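231aa long hypothetical protein-L-isoaspartate O-methyltransferase (Sulfolobus tokodaii, PDB 1VBF) probably catalyses the S-adenosyl-L-methionine-dependent methyl esterification of L-isoaspartyl residues in damaged proteins, a step in their repair or degradation. Local coordinates at residues B[167-172]-B[209-214]. Residues are numbered along the deposited sequence; the frame is centred on the assembly and turned at random.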
# COMPACT_ATOMS: atom_id res chain seq x y z
N VAL B 167 -1.21 -14.64 -11.68
CA VAL B 167 -1.61 -14.72 -10.28
C VAL B 167 -1.97 -13.23 -10.13
O VAL B 167 -1.63 -12.43 -11.00
CB VAL B 167 -0.42 -15.13 -9.38
CG1 VAL B 167 -0.09 -16.57 -9.61
CG2 VAL B 167 0.81 -14.30 -9.71
N GLY B 168 -2.68 -12.83 -9.09
CA GLY B 168 -2.99 -11.41 -9.03
C GLY B 168 -4.28 -11.12 -9.76
O GLY B 168 -4.59 -11.78 -10.75
N ARG B 169 -5.00 -10.12 -9.29
CA ARG B 169 -6.30 -9.74 -9.81
C ARG B 169 -6.40 -9.16 -11.22
O ARG B 169 -7.48 -8.78 -11.65
CB ARG B 169 -6.99 -8.84 -8.79
CG ARG B 169 -6.19 -8.74 -7.49
CD ARG B 169 -6.95 -9.12 -6.24
NE ARG B 169 -7.84 -8.04 -5.80
CZ ARG B 169 -7.45 -6.81 -5.46
NH1 ARG B 169 -6.18 -6.45 -5.51
NH2 ARG B 169 -8.36 -5.91 -5.08
N VAL B 170 -5.29 -9.08 -11.93
CA VAL B 170 -5.30 -8.59 -13.31
C VAL B 170 -4.30 -9.46 -14.05
O VAL B 170 -3.14 -9.47 -13.69
CB VAL B 170 -4.87 -7.13 -13.44
CG1 VAL B 170 -4.76 -6.74 -14.91
CG2 VAL B 170 -5.88 -6.25 -12.78
N GLN B 171 -4.73 -10.18 -15.08
CA GLN B 171 -3.83 -11.08 -15.78
C GLN B 171 -3.57 -10.68 -17.21
O GLN B 171 -3.87 -9.57 -17.60
CB GLN B 171 -4.41 -12.50 -15.76
CG GLN B 171 -4.87 -12.97 -14.39
CD GLN B 171 -6.27 -12.51 -14.05
OE1 GLN B 171 -7.15 -12.50 -14.90
NE2 GLN B 171 -6.49 -12.14 -12.80
N LYS B 172 -3.02 -11.59 -17.99
CA LYS B 172 -2.75 -11.32 -19.39
C LYS B 172 -3.35 -12.42 -20.25
O LYS B 172 -3.32 -13.59 -19.87
CB LYS B 172 -1.24 -11.26 -19.65
CG LYS B 172 -0.53 -10.02 -19.11
CD LYS B 172 0.87 -10.41 -18.69
CE LYS B 172 0.78 -11.56 -17.63
NZ LYS B 172 2.08 -12.23 -17.33
N ILE B 209 -0.95 -6.28 -1.82
CA ILE B 209 -0.99 -5.63 -0.53
C ILE B 209 -2.40 -5.37 0.01
O ILE B 209 -2.60 -5.30 1.22
CB ILE B 209 -0.14 -4.30 -0.56
CG1 ILE B 209 0.45 -4.06 0.82
CG2 ILE B 209 -0.98 -3.11 -1.02
CD1 ILE B 209 1.12 -2.75 0.98
N GLU B 210 -3.38 -5.24 -0.88
CA GLU B 210 -4.74 -5.01 -0.42
C GLU B 210 -5.17 -6.29 0.33
O GLU B 210 -5.57 -6.25 1.49
CB GLU B 210 -5.66 -4.71 -1.61
CG GLU B 210 -7.13 -4.42 -1.25
CD GLU B 210 -7.33 -3.28 -0.23
OE1 GLU B 210 -6.67 -2.22 -0.33
OE2 GLU B 210 -8.17 -3.46 0.67
N PHE B 211 -5.04 -7.42 -0.35
CA PHE B 211 -5.39 -8.70 0.22
C PHE B 211 -4.68 -9.03 1.49
O PHE B 211 -5.30 -9.47 2.44
CB PHE B 211 -5.15 -9.82 -0.79
CG PHE B 211 -6.33 -10.10 -1.64
CD1 PHE B 211 -6.84 -9.12 -2.50
CD2 PHE B 211 -7.01 -11.33 -1.54
CE1 PHE B 211 -8.01 -9.34 -3.25
CE2 PHE B 211 -8.19 -11.57 -2.28
CZ PHE B 211 -8.69 -10.57 -3.14
N ARG B 212 -3.36 -8.81 1.50
CA ARG B 212 -2.50 -9.09 2.65
C ARG B 212 -2.94 -8.30 3.89
O ARG B 212 -2.93 -8.82 5.01
CB ARG B 212 -1.04 -8.75 2.29
CG ARG B 212 -0.43 -9.62 1.20
CD ARG B 212 0.88 -9.03 0.68
NE ARG B 212 1.93 -9.02 1.69
CZ ARG B 212 3.06 -8.33 1.56
NH1 ARG B 212 3.26 -7.62 0.46
NH2 ARG B 212 3.96 -8.30 2.54
N VAL B 213 -3.32 -7.05 3.66
CA VAL B 213 -3.78 -6.17 4.72
C VAL B 213 -5.15 -6.61 5.22
O VAL B 213 -5.40 -6.63 6.42
CB VAL B 213 -3.83 -4.73 4.20
CG1 VAL B 213 -4.50 -3.82 5.22
CG2 VAL B 213 -2.40 -4.28 3.90
N ASN B 214 -6.04 -6.96 4.28
CA ASN B 214 -7.38 -7.45 4.60
C ASN B 214 -7.24 -8.65 5.53
O ASN B 214 -8.02 -8.85 6.44
CB ASN B 214 -8.11 -7.91 3.34
CG ASN B 214 -8.65 -6.76 2.53
OD1 ASN B 214 -8.80 -6.87 1.31
ND2 ASN B 214 -8.96 -5.65 3.20
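One face of the Arg169 guanidinium is occupied by the CD1–CE1 side of the Phe211 ring, with CD1 3.6 Å above the guanidinium plane and displaced toward its rim. At the ring's edge, in its plane, lies Arg169 NH2, 3.9 Å from Phe211 CE1. The two planes stand 57° apart, an inclined contact and not a parallel stack. Bends at chi2 and chi3 carry the arginine chain to the ring; at 2.80 Å resolution the shortest separations are doubtful. Glu210 touches the guanidinium with its CB and CG, CG being 4.3 Å from Arg169 NH2.

The contact links the turn between strands 159-165 and 171-177 of the Rossmann-like methyltransferase sheet to the C-terminal helix 209-223, which probably forms the trimeric coiled coil, consistent with Ile209 packing on Ile209 of other subunits. Arg169 forms salt bridges through NH1 to Asp208 and through NH2 to Asp208 of the second subunit. With an alanine here, both aspartates would probably lose this positive partner and the CD1–CE1 side of Phe211 this neighbour. At the start of strand 171-177, Gln171 NE2 donates to Gly168 O at 2.8 Å, nearly straight at 164° and in the carbonyl plane, while OE1 accepts from Phe193 N.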